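PDB 3ZZ1: beta-d-glucoside glucohydrolase from Hypocrea jecorina, which probably hydrolyses terminal, non-reducing beta-D-glucosyl residues, releasing beta-D-glucose, as a secreted family 3 glycoside hydrolase of cellulose degradation. Local coordinates for residues T210-K224 / A239-D252. Residues are numbered along the deposited sequence; the frame is centred on the assembly and turned at random.
Sequences TWACEDQYTLQTVLK and AQHTTVQSANSGLD
Ala239, whose side chain is only a methyl, sets CB 3.9 Å from Cys213 SG, beside the disulfide to Cys202, and a water joins its carbonyl to Cys213 N. The flat imidazole of His241 suits the broad Trp211 indole face it lies against, the imidazole and six-membered ring centroids 3.5 Å apart and the planes 12° from parallel; Trp211 NE1 hydrogen-bonds to Glu170 O rather than to the imidazole. An alanine in place of Trp211 would probably leave one face of the imidazole without its stacking partner and the histidine freer to turn. Thr242 OG1 donates to Glu214 OE2 at 2.6 Å, meeting it from above the carboxylate plane, and also accepts from Ser246 N. The Glu214 side chain, extended beyond CG (chi2 -171°), is long enough to bring its carboxylate to this threonine. Gln245, similarly extended, delivers NE2 to Glu214 O over 3.1 Å, the acceptor lying in its amide plane. Ser249, small enough for close backbone approach, puts OG 2.8 Å from Glu214 O. Gly250 ends the helix in a Schellman motif, whose positive phi suits glycine, and Gly250 O accepts a hydrogen bond from Lys224 NZ at 2.6 Å. The lysine's fully extended chain also carries its ammonium to Asp252 OD2 in a salt bridge, while Arg284 pairs with OD1. The nearly parallel helices 216-224 and 244-249, flanking strand 232-235 in sequence, represent the beta/alpha packing of the family's TIM-barrel-like N-terminal domain.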
loop_
_atom_site.group_PDB
_atom_site.type_symbol
_atom_site.label_atom_id
_atom_site.label_comp_id
_atom_site.label_asym_id
_atom_site.label_seq_id
_atom_site.Cartn_x
_atom_site.Cartn_y
_atom_site.Cartn_z
ATOM N N THR A 210 15.493 -8.452 18.454
ATOM C CA THR A 210 16.599 -8.125 17.550
ATOM C C THR A 210 16.163 -7.099 16.497
ATOM O O THR A 210 15.202 -7.335 15.774
ATOM C CB THR A 210 17.122 -9.387 16.827
ATOM O OG1 THR A 210 17.463 -10.396 17.791
ATOM C CG2 THR A 210 18.346 -9.063 15.983
ATOM N N TRP A 211 16.872 -5.971 16.408
ATOM C CA TRP A 211 16.566 -4.956 15.392
ATOM C C TRP A 211 16.529 -5.581 13.994
ATOM O O TRP A 211 17.400 -6.386 13.638
ATOM C CB TRP A 211 17.559 -3.788 15.442
ATOM C CG TRP A 211 17.146 -2.677 16.381
ATOM C CD1 TRP A 211 16.059 -1.859 16.252
ATOM C CD2 TRP A 211 17.819 -2.261 17.579
ATOM N NE1 TRP A 211 16.007 -0.967 17.297
ATOM C CE2 TRP A 211 17.073 -1.189 18.128
ATOM C CE3 TRP A 211 18.980 -2.689 18.244
ATOM C CZ2 TRP A 211 17.449 -0.538 19.311
ATOM C CZ3 TRP A 211 19.355 -2.045 19.424
ATOM C CH2 TRP A 211 18.587 -0.980 19.944
ATOM N N ALA A 212 15.511 -5.209 13.218
ATOM C CA ALA A 212 15.237 -5.826 11.915
ATOM C C ALA A 212 16.436 -5.835 10.971
ATOM O O ALA A 212 16.614 -6.774 10.201
ATOM C CB ALA A 212 14.045 -5.156 11.251
ATOM N N CYS A 213 17.264 -4.795 11.044
ATOM C CA CYS A 213 18.430 -4.680 10.165
ATOM C C CYS A 213 19.646 -5.477 10.673
ATOM O O CYS A 213 20.755 -5.330 10.158
ATOM C CB CYS A 213 18.766 -3.201 9.914
ATOM S SG CYS A 213 17.506 -2.346 8.903
ATOM N N GLU A 214 19.410 -6.331 11.669
ATOM C CA GLU A 214 20.450 -7.152 12.310
ATOM C C GLU A 214 19.964 -8.568 12.575
ATOM O O GLU A 214 20.635 -9.344 13.249
ATOM C CB GLU A 214 20.852 -6.541 13.652
ATOM C CG GLU A 214 21.440 -5.181 13.520
ATOM C CD GLU A 214 22.042 -4.664 14.790
ATOM O OE1 GLU A 214 21.567 -5.010 15.898
ATOM O OE2 GLU A 214 23.000 -3.884 14.661
ATOM N N ASP A 215 18.789 -8.891 12.052
ATOM C CA ASP A 215 18.113 -10.138 12.370
ATOM C C ASP A 215 18.462 -11.205 11.338
ATOM O O ASP A 215 17.922 -11.205 10.231
ATOM C CB ASP A 215 16.606 -9.885 12.422
ATOM C CG ASP A 215 15.818 -11.048 12.999
ATOM O OD1 ASP A 215 16.341 -12.173 13.116
ATOM O OD2 ASP A 215 14.636 -10.825 13.328
ATOM N N GLN A 216 19.361 -12.113 11.720
ATOM C CA GLN A 216 19.814 -13.175 10.827
ATOM C C GLN A 216 18.660 -14.054 10.339
ATOM O O GLN A 216 18.593 -14.392 9.152
ATOM C CB GLN A 216 20.905 -14.020 11.495
ATOM C CG GLN A 216 21.647 -14.949 10.541
ATOM C CD GLN A 216 22.765 -15.710 11.219
ATOM O OE1 GLN A 216 22.754 -16.942 11.266
ATOM N NE2 GLN A 216 23.737 -14.981 11.757
ATOM N N TYR A 217 17.749 -14.418 11.240
ATOM C CA TYR A 217 16.608 -15.259 10.849
ATOM C C TYR A 217 15.753 -14.633 9.731
ATOM O O TYR A 217 15.574 -15.241 8.673
ATOM C CB TYR A 217 15.743 -15.677 12.051
ATOM C CG TYR A 217 14.564 -16.541 11.641
ATOM C CD1 TYR A 217 14.755 -17.853 11.201
ATOM C CD2 TYR A 217 13.263 -16.040 11.667
ATOM C CE1 TYR A 217 13.684 -18.646 10.801
ATOM C CE2 TYR A 217 12.183 -16.828 11.280
ATOM C CZ TYR A 217 12.401 -18.131 10.846
ATOM O OH TYR A 217 11.335 -18.916 10.449
ATOM N N THR A 218 15.251 -13.421 9.949
ATOM C CA THR A 218 14.353 -12.791 8.968
ATOM C C THR A 218 15.073 -12.364 7.685
ATOM O O THR A 218 14.552 -12.565 6.583
ATOM C CB THR A 218 13.562 -11.596 9.564
ATOM O OG1 THR A 218 14.470 -10.641 10.116
ATOM C CG2 THR A 218 12.605 -12.066 10.651
ATOM N N LEU A 219 16.268 -11.792 7.828
ATOM C CA LEU A 219 17.049 -11.327 6.674
ATOM C C LEU A 219 17.663 -12.466 5.862
ATOM O O LEU A 219 17.505 -12.518 4.644
ATOM C CB LEU A 219 18.153 -10.349 7.102
ATOM C CG LEU A 219 17.773 -8.996 7.719
ATOM C CD1 LEU A 219 19.038 -8.232 8.088
ATOM C CD2 LEU A 219 16.894 -8.154 6.792
ATOM N N GLN A 220 18.374 -13.367 6.531
ATOM C CA GLN A 220 19.095 -14.418 5.821
ATOM C C GLN A 220 18.221 -15.635 5.562
ATOM O O GLN A 220 18.044 -16.033 4.413
ATOM C CB GLN A 220 20.380 -14.816 6.563
ATOM C CG GLN A 220 21.278 -15.781 5.790
ATOM C CD GLN A 220 21.790 -15.190 4.484
ATOM O OE1 GLN A 220 22.398 -14.119 4.462
ATOM N NE2 GLN A 220 21.536 -15.887 3.386
ATOM N N THR A 221 17.677 -16.222 6.624
ATOM C CA THR A 221 16.930 -17.467 6.494
ATOM C C THR A 221 15.606 -17.260 5.762
ATOM O O THR A 221 15.349 -17.928 4.765
ATOM C CB THR A 221 16.724 -18.162 7.859
ATOM O OG1 THR A 221 18.000 -18.430 8.445
ATOM C CG2 THR A 221 15.975 -19.479 7.696
ATOM N N VAL A 222 14.783 -16.325 6.232
ATOM C CA VAL A 222 13.473 -16.108 5.614
ATOM C C VAL A 222 13.557 -15.424 4.244
ATOM O O VAL A 222 13.216 -16.029 3.232
ATOM C CB VAL A 222 12.495 -15.346 6.544
ATOM C CG1 VAL A 222 11.122 -15.223 5.889
ATOM C CG2 VAL A 222 12.373 -16.053 7.885
ATOM N N LEU A 223 14.006 -14.172 4.214
ATOM C CA LEU A 223 14.003 -13.394 2.974
ATOM C C LEU A 223 14.907 -13.998 1.905
ATOM O O LEU A 223 14.485 -14.207 0.773
ATOM C CB LEU A 223 14.373 -11.924 3.234
ATOM C CG LEU A 223 14.448 -10.935 2.058
ATOM C CD1 LEU A 223 13.154 -10.875 1.254
ATOM C CD2 LEU A 223 14.813 -9.542 2.562
ATOM N N LYS A 224 16.146 -14.292 2.278
ATOM C CA LYS A 224 17.141 -14.692 1.293
ATOM C C LYS A 224 17.147 -16.186 0.984
ATOM O O LYS A 224 17.304 -16.572 -0.174
ATOM C CB LYS A 224 18.536 -14.196 1.697
ATOM C CG LYS A 224 18.710 -12.693 1.510
ATOM C CD LYS A 224 20.098 -12.218 1.904
ATOM C CE LYS A 224 20.227 -10.715 1.702
ATOM N NZ LYS A 224 21.607 -10.228 1.968
ATOM N N ALA A 239 18.548 3.025 10.516
ATOM C CA ALA A 239 17.995 1.844 11.183
ATOM C C ALA A 239 19.061 0.771 11.479
ATOM O O ALA A 239 18.738 -0.318 11.969
ATOM C CB ALA A 239 16.853 1.260 10.353
ATOM N N GLN A 240 20.321 1.085 11.179
ATOM C CA GLN A 240 21.449 0.195 11.469
ATOM C C GLN A 240 21.998 0.468 12.872
ATOM O O GLN A 240 22.084 1.623 13.291
ATOM C CB GLN A 240 22.551 0.388 10.423
ATOM C CG GLN A 240 23.677 -0.646 10.458
ATOM C CD GLN A 240 24.714 -0.401 9.376
ATOM O OE1 GLN A 240 24.802 0.696 8.824
ATOM N NE2 GLN A 240 25.501 -1.423 9.062
ATOM N N HIS A 241 22.376 -0.588 13.588
ATOM C CA HIS A 241 22.862 -0.441 14.962
ATOM C C HIS A 241 24.289 -0.951 15.203
ATOM O O HIS A 241 24.983 -0.437 16.080
ATOM C CB HIS A 241 21.868 -1.056 15.958
ATOM C CG HIS A 241 20.548 -0.351 15.994
ATOM N ND1 HIS A 241 20.258 0.644 16.900
ATOM C CD2 HIS A 241 19.450 -0.479 15.212
ATOM C CE1 HIS A 241 19.037 1.097 16.681
ATOM N NE2 HIS A 241 18.522 0.428 15.664
ATOM N N THR A 242 24.724 -1.943 14.427
ATOM C CA THR A 242 26.100 -2.448 14.528
ATOM C C THR A 242 26.829 -2.462 13.188
ATOM O O THR A 242 26.206 -2.511 12.127
ATOM C CB THR A 242 26.161 -3.895 15.070
ATOM O OG1 THR A 242 25.446 -4.760 14.175
ATOM C CG2 THR A 242 25.592 -3.995 16.490
ATOM N N THR A 243 28.158 -2.454 13.255
ATOM C CA THR A 243 28.998 -2.662 12.084
ATOM C C THR A 243 28.990 -4.134 11.668
ATOM O O THR A 243 28.606 -4.469 10.545
ATOM C CB THR A 243 30.444 -2.194 12.349
ATOM O OG1 THR A 243 30.442 -0.783 12.600
ATOM C CG2 THR A 243 31.358 -2.503 11.150
ATOM N N VAL A 244 29.389 -4.999 12.598
ATOM C CA VAL A 244 29.672 -6.407 12.321
ATOM C C VAL A 244 28.439 -7.318 12.248
ATOM O O VAL A 244 28.281 -8.056 11.273
ATOM C CB VAL A 244 30.712 -6.966 13.329
ATOM C CG1 VAL A 244 30.891 -8.466 13.163
ATOM C CG2 VAL A 244 32.051 -6.251 13.149
ATOM N N GLN A 245 27.582 -7.280 13.267
ATOM C CA GLN A 245 26.395 -8.151 13.305
ATOM C C GLN A 245 25.442 -7.906 12.126
ATOM O O GLN A 245 24.933 -8.863 11.525
ATOM C CB GLN A 245 25.636 -8.034 14.638
ATOM C CG GLN A 245 24.519 -9.086 14.778
ATOM C CD GLN A 245 23.647 -8.904 16.003
ATOM O OE1 GLN A 245 24.140 -8.753 17.123
ATOM N NE2 GLN A 245 22.334 -8.941 15.799
ATOM N N SER A 246 25.202 -6.632 11.799
ATOM C CA SER A 246 24.325 -6.282 10.678
ATOM C C SER A 246 24.860 -6.912 9.387
ATOM O O SER A 246 24.137 -7.641 8.692
ATOM C CB SER A 246 24.160 -4.761 10.551
ATOM O OG SER A 246 25.368 -4.125 10.149
ATOM N N ALA A 247 26.140 -6.665 9.102
ATOM C CA ALA A 247 26.824 -7.273 7.958
ATOM C C ALA A 247 26.652 -8.801 7.909
ATOM O O ALA A 247 26.207 -9.350 6.896
ATOM C CB ALA A 247 28.309 -6.893 7.966
ATOM N N ASN A 248 26.975 -9.477 9.011
ATOM C CA ASN A 248 26.925 -10.945 9.056
ATOM C C ASN A 248 25.515 -11.546 9.082
ATOM O O ASN A 248 25.329 -12.718 8.762
ATOM C CB ASN A 248 27.774 -11.487 10.215
ATOM C CG ASN A 248 29.255 -11.166 10.058
ATOM O OD1 ASN A 248 29.971 -10.986 11.049
ATOM N ND2 ASN A 248 29.718 -11.084 8.816
ATOM N N SER A 249 24.524 -10.741 9.451
ATOM C CA SER A 249 23.135 -11.198 9.460
ATOM C C SER A 249 22.498 -11.192 8.069
ATOM O O SER A 249 21.471 -11.835 7.855
ATOM C CB SER A 249 22.297 -10.364 10.428
ATOM O OG SER A 249 22.660 -10.645 11.765
ATOM N N GLY A 250 23.107 -10.467 7.133
ATOM C CA GLY A 250 22.591 -10.378 5.774
ATOM C C GLY A 250 22.245 -8.986 5.273
ATOM O O GLY A 250 21.645 -8.848 4.203
ATOM N N LEU A 251 22.612 -7.950 6.033
ATOM C CA LEU A 251 22.490 -6.569 5.549
ATOM C C LEU A 251 23.472 -6.308 4.402
ATOM O O LEU A 251 24.622 -6.751 4.452
ATOM C CB LEU A 251 22.720 -5.560 6.676
ATOM C CG LEU A 251 22.532 -4.080 6.318
ATOM C CD1 LEU A 251 21.120 -3.818 5.805
ATOM C CD2 LEU A 251 22.846 -3.206 7.511
ATOM N N ASP A 252 23.010 -5.582 3.384
ATOM C CA ASP A 252 23.790 -5.341 2.171
ATOM C C ASP A 252 24.136 -3.875 1.938
ATOM O O ASP A 252 25.111 -3.575 1.247
ATOM C CB ASP A 252 23.042 -5.873 0.944
ATOM C CG ASP A 252 22.780 -7.361 1.016
ATOM O OD1 ASP A 252 23.731 -8.121 1.292
ATOM O OD2 ASP A 252 21.626 -7.773 0.785
HETATM O O HOH W 1 16.793 -2.181 12.445
HETATM O O HOH W 2 23.735 -13.882 6.905
#